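Local coordinates for protein cysteine S-methyltransferase NleE (Escherichia coli O157:H7, PDB 4R29) that binds S-adenosylmethionine and probably methylates a zinc-finger cysteine of the host proteins TAB2 and TAB3, which would block NF-kappa-B activation, at residues Ala67-Tyr72 with Gly97-Val102; Thr75-Cys80 with Leu128-Cys133; Asn90-Pro95 with Gly105-Gly110. The protein carries 1 engineered substitution. All blocks are in the same frame, centred on the assembly; numbering follows the deposited sequence.

Interaction 1. Residues Ala67-Tyr72 with Gly97-Val102; sequences ARRFSY and GSWLTV. With SAM (S-adenosylmethionine), chain E.
Y72 and R69 of helix 59-76 both reach the indole of W99 on helix 95-103. The short helical segments run 13.3 Å apart at closest approach, so long side chains have to bridge the gap. Y72 CE2 comes to the edge of the W99 ring, near its plane, 3.7 Å from CH2. The Y72 ring and the six-membered ring of W99 form an oblique pair, with planes at 66° and centroids 6.0 Å apart. R69 NH2 lies in the indole plane at that edge, 3.8 Å from W99 CZ2. The guanidinium plane is turned 74° from that of the ring. W99 has CG between the backbone N and the carbonyl carbon (chi1 52°), which swings the indole toward helix 59-76. L100 crosses Y72 at about a right angle, with CD2 3.6 Å from Y72 OH. S98 faces elsewhere: its OG accepts a 2.6 Å hydrogen bond from the SAM amino N. Helix 95-103 therefore serves both the cofactor site and the packing against helix 59-76. The polar ends have partners outside the two segments. R69 NE forms a salt bridge with D121, and Y72 OH is hydrogen-bonded to E96. Between the segments the contact is packing, at the indole rim and where L100 meets the end of Y72.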
loop_
_atom_site.group_PDB
_atom_site.type_symbol
_atom_site.label_atom_id
_atom_site.label_comp_id
_atom_site.label_asym_id
_atom_site.label_seq_id
_atom_site.Cartn_x
_atom_site.Cartn_y
_atom_site.Cartn_z
ATOM N N ALA A 67 2.607 17.530 -8.643
ATOM C CA ALA A 67 3.098 18.696 -7.918
ATOM C C ALA A 67 2.057 19.186 -6.930
ATOM O O ALA A 67 2.403 19.532 -5.803
ATOM C CB ALA A 67 3.506 19.806 -8.875
ATOM N N ARG A 68 0.785 19.211 -7.341
ATOM C CA ARG A 68 -0.302 19.605 -6.432
ATOM C C ARG A 68 -0.434 18.646 -5.239
ATOM O O ARG A 68 -0.560 19.068 -4.089
ATOM C CB ARG A 68 -1.650 19.702 -7.161
ATOM C CG ARG A 68 -1.856 20.986 -7.972
ATOM C CD ARG A 68 -3.277 21.082 -8.542
ATOM N NE ARG A 68 -3.619 19.925 -9.374
ATOM C CZ ARG A 68 -3.518 19.895 -10.701
ATOM N NH1 ARG A 68 -3.093 20.964 -11.363
ATOM N NH2 ARG A 68 -3.843 18.793 -11.371
ATOM N N ARG A 69 -0.414 17.352 -5.511
ATOM C CA ARG A 69 -0.508 16.379 -4.439
ATOM C C ARG A 69 0.711 16.465 -3.510
ATOM O O ARG A 69 0.581 16.343 -2.290
ATOM C CB ARG A 69 -0.677 14.983 -5.025
ATOM C CG ARG A 69 -1.919 14.864 -5.894
ATOM C CD ARG A 69 -3.193 15.113 -5.082
ATOM N NE ARG A 69 -3.518 13.952 -4.259
ATOM C CZ ARG A 69 -4.364 13.970 -3.239
ATOM N NH1 ARG A 69 -4.977 15.092 -2.905
ATOM N NH2 ARG A 69 -4.602 12.865 -2.557
ATOM N N PHE A 70 1.880 16.721 -4.090
ATOM C CA PHE A 70 3.122 16.804 -3.318
ATOM C C PHE A 70 3.103 17.979 -2.335
ATOM O O PHE A 70 3.555 17.851 -1.194
ATOM C CB PHE A 70 4.338 16.878 -4.244
ATOM C CG PHE A 70 5.662 16.793 -3.530
ATOM C CD1 PHE A 70 5.910 15.783 -2.601
ATOM C CD2 PHE A 70 6.677 17.704 -3.812
ATOM C CE1 PHE A 70 7.155 15.686 -1.950
ATOM C CE2 PHE A 70 7.907 17.626 -3.169
ATOM C CZ PHE A 70 8.149 16.611 -2.235
ATOM N N SER A 71 2.548 19.109 -2.770
ATOM C CA SER A 71 2.387 20.262 -1.889
ATOM C C SER A 71 1.484 19.909 -0.730
ATOM O O SER A 71 1.778 20.223 0.423
ATOM C CB SER A 71 1.772 21.439 -2.645
ATOM O OG SER A 71 2.692 21.930 -3.592
ATOM N N TYR A 72 0.358 19.291 -1.056
ATOM C CA TYR A 72 -0.574 18.815 -0.047
ATOM C C TYR A 72 0.158 17.942 0.983
ATOM O O TYR A 72 -0.038 18.105 2.180
ATOM C CB TYR A 72 -1.708 18.047 -0.733
ATOM C CG TYR A 72 -2.550 17.150 0.159
ATOM C CD1 TYR A 72 -2.938 17.547 1.428
ATOM C CD2 TYR A 72 -2.988 15.920 -0.287
ATOM C CE1 TYR A 72 -3.728 16.729 2.233
ATOM C CE2 TYR A 72 -3.771 15.104 0.503
ATOM C CZ TYR A 72 -4.138 15.511 1.760
ATOM O OH TYR A 72 -4.927 14.689 2.536
ATOM N N GLY A 97 -6.090 8.096 3.159
ATOM C CA GLY A 97 -5.927 8.051 4.603
ATOM C C GLY A 97 -4.864 7.051 5.023
ATOM O O GLY A 97 -4.202 7.231 6.051
ATOM N N SER A 98 -4.692 5.997 4.222
ATOM C CA SER A 98 -3.687 4.974 4.495
ATOM C C SER A 98 -2.289 5.567 4.580
ATOM O O SER A 98 -1.522 5.199 5.467
ATOM C CB SER A 98 -3.736 3.858 3.448
ATOM O OG SER A 98 -4.998 3.197 3.461
ATOM N N TRP A 99 -1.951 6.492 3.675
ATOM C CA TRP A 99 -0.634 7.148 3.752
ATOM C C TRP A 99 -0.624 8.469 4.539
ATOM O O TRP A 99 0.404 8.870 5.073
ATOM C CB TRP A 99 0.026 7.313 2.372
ATOM C CG TRP A 99 -0.818 7.970 1.321
ATOM C CD1 TRP A 99 -1.463 7.360 0.287
ATOM C CD2 TRP A 99 -1.091 9.369 1.191
ATOM N NE1 TRP A 99 -2.130 8.289 -0.474
ATOM C CE2 TRP A 99 -1.916 9.531 0.054
ATOM C CE3 TRP A 99 -0.731 10.497 1.929
ATOM C CZ2 TRP A 99 -2.385 10.778 -0.364
ATOM C CZ3 TRP A 99 -1.192 11.741 1.507
ATOM C CH2 TRP A 99 -2.014 11.869 0.373
ATOM N N LEU A 100 -1.773 9.121 4.627
ATOM C CA LEU A 100 -1.884 10.361 5.385
ATOM C C LEU A 100 -1.552 10.135 6.865
ATOM O O LEU A 100 -0.844 10.929 7.468
ATOM C CB LEU A 100 -3.286 10.963 5.237
ATOM C CG LEU A 100 -3.417 12.348 5.893
ATOM C CD1 LEU A 100 -2.367 13.318 5.330
ATOM C CD2 LEU A 100 -4.828 12.940 5.735
ATOM N N THR A 101 -2.075 9.054 7.438
ATOM C CA THR A 101 -1.811 8.715 8.830
ATOM C C THR A 101 -0.322 8.400 9.046
ATOM O O THR A 101 0.189 8.475 10.157
ATOM C CB THR A 101 -2.661 7.487 9.282
ATOM O OG1 THR A 101 -2.516 6.437 8.320
ATOM C CG2 THR A 101 -4.142 7.837 9.409
ATOM N N VAL A 102 0.375 8.023 7.985
ATOM C CA VAL A 102 1.786 7.745 8.136
ATOM C C VAL A 102 2.615 9.034 7.992
ATOM O O VAL A 102 3.479 9.305 8.827
ATOM C CB VAL A 102 2.264 6.647 7.163
ATOM C CG1 VAL A 102 3.753 6.464 7.267
ATOM C CG2 VAL A 102 1.522 5.333 7.442
HETATM N N SAM E . -5.225 0.636 4.059
HETATM C CA SAM E . -5.184 -0.029 5.362
HETATM C C SAM E . -4.140 0.597 6.280
HETATM O O SAM E . -4.232 0.439 7.502
HETATM O OXT SAM E . -3.183 1.237 5.810
HETATM C CB SAM E . -4.875 -1.518 5.245
HETATM C CG SAM E . -6.012 -2.357 4.683
HETATM S SD SAM E . -5.851 -4.138 5.033
HETATM C CE SAM E . -7.395 -4.638 4.230
HETATM C "C5'" SAM E . -6.440 -4.163 6.744
HETATM C "C4'" SAM E . -6.354 -5.574 7.318
HETATM O "O4'" SAM E . -6.313 -5.525 8.732
HETATM C "C3'" SAM E . -7.556 -6.429 6.929
HETATM O "O3'" SAM E . -7.304 -7.181 5.757
HETATM C "C2'" SAM E . -7.762 -7.316 8.138
HETATM O "O2'" SAM E . -7.053 -8.496 7.891
HETATM C "C1'" SAM E . -7.071 -6.587 9.289
HETATM N N9 SAM E . -8.003 -5.941 10.234
HETATM C C8 SAM E . -8.019 -6.118 11.591
HETATM N N7 SAM E . -8.974 -5.339 12.130
HETATM C C5 SAM E . -9.569 -4.655 11.129
HETATM C C6 SAM E . -10.599 -3.726 11.126
HETATM N N6 SAM E . -11.183 -3.372 12.266
HETATM N N1 SAM E . -11.010 -3.181 9.932
HETATM C C2 SAM E . -10.389 -3.549 8.750
HETATM N N3 SAM E . -9.362 -4.472 8.758
HETATM C C4 SAM E . -8.957 -5.016 9.931
#

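Interaction 2. Residues Thr75-Cys80 with Leu128-Cys133; sequences TMYSVC and LPDICC
Y77 lies against the turn L128-I131, and it is the only residue of 75-80 that touches 128-133. CG stands anti to the backbone N (chi1 180°), which extends the ring from the end of helix 59-76 toward the turn. The tightly packed side is that of L128 and I131, which are both buried. I131 CG1 comes to the edge of the ring, 4.1 Å from Y77 CE1. L128 CB approaches obliquely, 4.4 Å from Y77 CD1. L128 also packs on F70 and M73 of helix 59-76 and on I103 of helix 95-103.

The motif on the second segment is a type II beta turn, closed by the 3.3 Å bond from I131 N to L128 O. D130 takes the positive phi (63°) such a turn needs at its third position. The turn leads into strand 131-137, an outer strand of the three-stranded antiparallel sheet in this Rossmann-like fold. Y77 is the first residue after helix 59-76 to leave helical geometry, so the contact sets the end of a helix beside the start of a strand.

P129 and D130 form the solvent side. P129 is exposed although its CD lies over one face of the Y77 ring, 4.2 Å from the centroid and 18° off the ring normal, a CH-pi contact offset toward the rim. At the phenol end, Y77 OH is 3.0 Å from P129 O. The D130 and Y77 side chains cross at about a right angle, with D130 OD2 3.5 Å from Y77 OH. Further along the same chain, S78 O is hydrogen-bonded to R151 NH1, and the D130 backbone is bonded to that of N152.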
loop_
_atom_site.group_PDB
_atom_site.type_symbol
_atom_site.label_atom_id
_atom_site.label_comp_id
_atom_site.label_asym_id
_atom_site.label_seq_id
_atom_site.Cartn_x
_atom_site.Cartn_y
_atom_site.Cartn_z
ATOM N N THR A 75 2.595 19.948 3.294
ATOM C CA THR A 75 1.841 20.649 4.319
ATOM C C THR A 75 1.484 19.709 5.483
ATOM O O THR A 75 1.607 20.085 6.652
ATOM C CB THR A 75 0.550 21.311 3.737
ATOM O OG1 THR A 75 0.891 22.164 2.626
ATOM C CG2 THR A 75 -0.155 22.156 4.815
ATOM N N MET A 76 1.048 18.487 5.167
ATOM C CA MET A 76 0.616 17.559 6.216
ATOM C C MET A 76 1.784 16.788 6.833
ATOM O O MET A 76 1.631 16.143 7.855
ATOM C CB MET A 76 -0.415 16.571 5.675
ATOM C CG MET A 76 -1.637 17.219 5.033
ATOM S SD MET A 76 -2.387 18.426 6.130
ATOM C CE MET A 76 -2.698 17.463 7.615
ATOM N N TYR A 77 2.952 16.840 6.205
ATOM C CA TYR A 77 4.082 16.091 6.736
ATOM C C TYR A 77 4.392 16.484 8.161
ATOM O O TYR A 77 4.429 17.658 8.510
ATOM C CB TYR A 77 5.344 16.288 5.899
ATOM C CG TYR A 77 6.550 15.527 6.434
ATOM C CD1 TYR A 77 6.744 14.180 6.116
ATOM C CD2 TYR A 77 7.494 16.150 7.242
ATOM C CE1 TYR A 77 7.842 13.481 6.592
ATOM C CE2 TYR A 77 8.602 15.463 7.715
ATOM C CZ TYR A 77 8.770 14.138 7.380
ATOM O OH TYR A 77 9.857 13.451 7.836
ATOM N N SER A 78 4.655 15.487 8.986
ATOM C CA SER A 78 5.099 15.764 10.332
ATOM C C SER A 78 6.141 14.765 10.768
ATOM O O SER A 78 6.431 13.802 10.052
ATOM C CB SER A 78 3.923 15.779 11.297
ATOM O OG SER A 78 4.405 16.016 12.602
ATOM N N VAL A 79 6.735 15.007 11.933
ATOM C CA VAL A 79 7.691 14.062 12.493
ATOM C C VAL A 79 6.943 13.092 13.371
ATOM O O VAL A 79 5.788 13.338 13.712
ATOM C CB VAL A 79 8.801 14.765 13.299
ATOM C CG1 VAL A 79 9.823 15.405 12.337
ATOM C CG2 VAL A 79 8.192 15.788 14.273
ATOM N N CYS A 80 7.595 11.988 13.722
ATOM C CA CYS A 80 6.994 10.977 14.580
ATOM C C CYS A 80 6.898 11.428 16.012
ATOM O O CYS A 80 7.794 12.101 16.509
ATOM C CB CYS A 80 7.838 9.708 14.566
ATOM S SG CYS A 80 7.521 8.660 13.170
ATOM N N LEU A 128 9.026 12.431 0.074
ATOM C CA LEU A 128 8.994 12.995 1.429
ATOM C C LEU A 128 10.136 12.475 2.308
ATOM O O LEU A 128 10.532 11.317 2.195
ATOM C CB LEU A 128 7.656 12.681 2.097
ATOM C CG LEU A 128 6.408 13.285 1.452
ATOM C CD1 LEU A 128 5.149 12.576 1.948
ATOM C CD2 LEU A 128 6.333 14.810 1.688
ATOM N N PRO A 129 10.659 13.320 3.209
ATOM C CA PRO A 129 11.814 12.826 3.974
ATOM C C PRO A 129 11.412 11.653 4.874
ATOM O O PRO A 129 10.334 11.699 5.487
ATOM C CB PRO A 129 12.240 14.036 4.828
ATOM C CG PRO A 129 11.515 15.250 4.219
ATOM C CD PRO A 129 10.249 14.680 3.615
ATOM N N ASP A 130 12.262 10.625 4.919
ATOM C CA ASP A 130 12.093 9.464 5.797
ATOM C C ASP A 130 10.830 8.647 5.508
ATOM O O ASP A 130 10.379 7.877 6.350
ATOM C CB ASP A 130 12.107 9.890 7.258
ATOM C CG ASP A 130 13.273 10.802 7.579
ATOM O OD1 ASP A 130 14.428 10.334 7.461
ATOM O OD2 ASP A 130 13.032 11.983 7.932
ATOM N N ILE A 131 10.262 8.838 4.323
ATOM C CA ILE A 131 9.103 8.082 3.887
ATOM C C ILE A 131 9.519 7.034 2.851
ATOM O O ILE A 131 9.982 7.384 1.765
ATOM C CB ILE A 131 8.040 9.014 3.283
ATOM C CG1 ILE A 131 7.645 10.088 4.298
ATOM C CG2 ILE A 131 6.826 8.226 2.858
ATOM C CD1 ILE A 131 7.008 9.528 5.535
ATOM N N CYS A 132 9.359 5.757 3.195
ATOM C CA CYS A 132 9.672 4.666 2.274
ATOM C C CYS A 132 8.429 3.883 1.824
ATOM O O CYS A 132 7.473 3.693 2.590
ATOM C CB CYS A 132 10.679 3.707 2.910
ATOM S SG CYS A 132 12.203 4.488 3.500
ATOM N N CYS A 133 8.455 3.424 0.577
ATOM C CA CYS A 133 7.393 2.575 0.038
ATOM C C CYS A 133 7.964 1.257 -0.483
ATOM O O CYS A 133 8.785 1.254 -1.402
ATOM C CB CYS A 133 6.647 3.289 -1.096
ATOM S SG CYS A 133 5.698 4.743 -0.567
#

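Interaction 3. Residues Asn90-Pro95 with Gly105-Gly110; sequences NEASTP and GKRPMG. With SAM (S-adenosylmethionine), chain E.
R107 NH2, which lies 3.4 Å from A92 CB, is gripped by two acceptors: SAM OXT and S98 O. The bond from R107 NH2 to SAM OXT is 2.6 Å long, with an angle of 161° at the hydrogen. R107 NH1 bonds to the other carboxylate oxygen, SAM O, at 2.8 Å and 151°, and also to F202 O. The two bonds to SAM hold its carboxylate at the edge of the guanidinium. A92 CB lies over one face, and G110 CA and M109 O lie over the other. A92 O takes a weak 3.2 Å bond from SAM N. From CG to NE the R107 chain is extended, and its NE is tied to T101 OG1, which helps fix the rotation of the group. Toward solvent, E91 OE1 lies 3.3 Å from K106 CD. The charges stay apart, with E91 OE1 4.5 Å from K106 NZ, and E91 OE2 bonds instead to S88 N. The two loops flank helix 95-103: T94 caps its start, and G105 ends it in a Schellman motif. R107 then leads on to strand 109-114, whose partner in the sheet is strand 145-151.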
loop_
_atom_site.group_PDB
_atom_site.type_symbol
_atom_site.label_atom_id
_atom_site.label_comp_id
_atom_site.label_asym_id
_atom_site.label_seq_id
_atom_site.Cartn_x
_atom_site.Cartn_y
_atom_site.Cartn_z
ATOM N N ASN A 90 -11.015 3.714 10.689
ATOM C CA ASN A 90 -11.703 4.661 9.807
ATOM C C ASN A 90 -10.803 5.717 9.161
ATOM O O ASN A 90 -11.077 6.150 8.049
ATOM C CB ASN A 90 -12.871 5.326 10.532
ATOM C CG ASN A 90 -13.958 4.335 10.894
ATOM O OD1 ASN A 90 -14.223 3.387 10.146
ATOM N ND2 ASN A 90 -14.574 4.526 12.056
ATOM N N GLU A 91 -9.723 6.096 9.845
ATOM C CA GLU A 91 -8.750 7.064 9.318
ATOM C C GLU A 91 -7.885 6.489 8.183
ATOM O O GLU A 91 -7.219 7.231 7.450
ATOM C CB GLU A 91 -7.835 7.568 10.434
ATOM C CG GLU A 91 -8.542 8.172 11.636
ATOM C CD GLU A 91 -7.579 8.455 12.793
ATOM O OE1 GLU A 91 -6.610 9.221 12.598
ATOM O OE2 GLU A 91 -7.776 7.905 13.895
ATOM N N ALA A 92 -7.893 5.166 8.043
ATOM C CA ALA A 92 -7.019 4.527 7.075
ATOM C C ALA A 92 -7.772 3.540 6.193
ATOM O O ALA A 92 -7.217 2.528 5.782
ATOM C CB ALA A 92 -5.865 3.835 7.781
ATOM N N SER A 93 -9.031 3.830 5.903
ATOM C CA SER A 93 -9.837 2.910 5.108
ATOM C C SER A 93 -9.851 3.267 3.629
ATOM O O SER A 93 -10.389 2.516 2.829
ATOM C CB SER A 93 -11.272 2.853 5.634
ATOM O OG SER A 93 -11.866 4.139 5.600
ATOM N N THR A 94 -9.278 4.417 3.269
ATOM C CA THR A 94 -9.101 4.772 1.864
ATOM C C THR A 94 -7.608 4.766 1.559
ATOM O O THR A 94 -6.790 4.809 2.475
ATOM C CB THR A 94 -9.715 6.164 1.544
ATOM O OG1 THR A 94 -9.000 7.192 2.246
ATOM C CG2 THR A 94 -11.200 6.207 1.934
ATOM N N PRO A 95 -7.234 4.691 0.277
ATOM C CA PRO A 95 -5.794 4.787 0.011
ATOM C C PRO A 95 -5.191 6.062 0.594
ATOM O O PRO A 95 -4.100 6.035 1.174
ATOM C CB PRO A 95 -5.717 4.828 -1.519
ATOM C CG PRO A 95 -6.964 4.093 -1.988
ATOM C CD PRO A 95 -8.009 4.256 -0.902
ATOM N N GLY A 105 2.632 11.321 10.774
ATOM C CA GLY A 105 3.265 10.743 11.947
ATOM C C GLY A 105 2.355 10.055 12.963
ATOM O O GLY A 105 2.797 9.719 14.061
ATOM N N LYS A 106 1.093 9.832 12.615
ATOM C CA LYS A 106 0.166 9.167 13.538
ATOM C C LYS A 106 0.545 7.710 13.792
ATOM O O LYS A 106 0.280 7.172 14.865
ATOM C CB LYS A 106 -1.260 9.185 13.002
ATOM C CG LYS A 106 -1.996 10.488 13.149
ATOM C CD LYS A 106 -3.475 10.239 12.922
ATOM C CE LYS A 106 -4.199 11.515 12.690
ATOM N NZ LYS A 106 -3.425 12.319 11.687
ATOM N N ARG A 107 1.142 7.067 12.796
ATOM C CA ARG A 107 1.529 5.666 12.927
ATOM C C ARG A 107 2.730 5.379 12.031
ATOM O O ARG A 107 3.020 6.144 11.113
ATOM C CB ARG A 107 0.348 4.721 12.587
ATOM C CG ARG A 107 -0.194 4.871 11.173
ATOM C CD ARG A 107 -1.281 3.833 10.847
ATOM N NE ARG A 107 -1.690 3.940 9.452
ATOM C CZ ARG A 107 -2.251 2.965 8.734
ATOM N NH1 ARG A 107 -2.498 1.766 9.277
ATOM N NH2 ARG A 107 -2.574 3.195 7.469
ATOM N N PRO A 108 3.433 4.273 12.300
ATOM C CA PRO A 108 4.655 3.968 11.548
ATOM C C PRO A 108 4.466 3.307 10.161
ATOM O O PRO A 108 5.379 3.390 9.348
ATOM C CB PRO A 108 5.427 3.042 12.509
ATOM C CG PRO A 108 4.359 2.366 13.301
ATOM C CD PRO A 108 3.294 3.428 13.501
ATOM N N MET A 109 3.354 2.631 9.907
ATOM C CA MET A 109 3.109 2.107 8.557
ATOM C C MET A 109 1.653 1.898 8.161
ATOM O O MET A 109 0.752 1.840 9.000
ATOM C CB MET A 109 3.999 0.899 8.188
ATOM C CG MET A 109 3.475 -0.464 8.440
ATOM S SD MET A 109 2.182 -1.193 7.377
ATOM C CE MET A 109 1.768 -2.472 8.566
ATOM N N GLY A 110 1.453 1.884 6.849
ATOM C CA GLY A 110 0.150 1.698 6.239
ATOM C C GLY A 110 0.360 0.966 4.926
ATOM O O GLY A 110 1.486 0.862 4.439
HETATM N N SAM E . -5.225 0.636 4.059
HETATM C CA SAM E . -5.184 -0.029 5.362
HETATM C C SAM E . -4.140 0.597 6.280
HETATM O O SAM E . -4.232 0.439 7.502
HETATM O OXT SAM E . -3.183 1.237 5.810
HETATM C CB SAM E . -4.875 -1.518 5.245
HETATM C CG SAM E . -6.012 -2.357 4.683
HETATM S SD SAM E . -5.851 -4.138 5.033
HETATM C CE SAM E . -7.395 -4.638 4.230
HETATM C "C5'" SAM E . -6.440 -4.163 6.744
HETATM C "C4'" SAM E . -6.354 -5.574 7.318
HETATM O "O4'" SAM E . -6.313 -5.525 8.732
HETATM C "C3'" SAM E . -7.556 -6.429 6.929
HETATM O "O3'" SAM E . -7.304 -7.181 5.757
HETATM C "C2'" SAM E . -7.762 -7.316 8.138
HETATM O "O2'" SAM E . -7.053 -8.496 7.891
HETATM C "C1'" SAM E . -7.071 -6.587 9.289
HETATM N N9 SAM E . -8.003 -5.941 10.234
HETATM C C8 SAM E . -8.019 -6.118 11.591
HETATM N N7 SAM E . -8.974 -5.339 12.130
HETATM C C5 SAM E . -9.569 -4.655 11.129
HETATM C C6 SAM E . -10.599 -3.726 11.126
HETATM N N6 SAM E . -11.183 -3.372 12.266
HETATM N N1 SAM E . -11.010 -3.181 9.932
HETATM C C2 SAM E . -10.389 -3.549 8.750
HETATM N N3 SAM E . -9.362 -4.472 8.758
HETATM C C4 SAM E . -8.957 -5.016 9.931
#

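Overall arrangement
Interactions 1 and 2 both use helix 59-76 and touch through L100 with M76 and F70 with L128. Interaction 1 joins this helix to helix 95-103 around an indole, and interaction 2 joins its end to strand 131-137 around a phenol. All three contacts are partly buried: W99, L128, I131, A92 and R107 are on the buried side, P129, D130 and K106 at the surface. Interaction 3 lies nearest the chain centre. Its R107 is hydrogen-bonded to the cofactor, while its two segments meet by packing. T101 and S98 in interaction 1 bond to R107, so helix 95-103 links the packing to the SAM site. Interactions 2 and 3 do not touch but reach the same sheet.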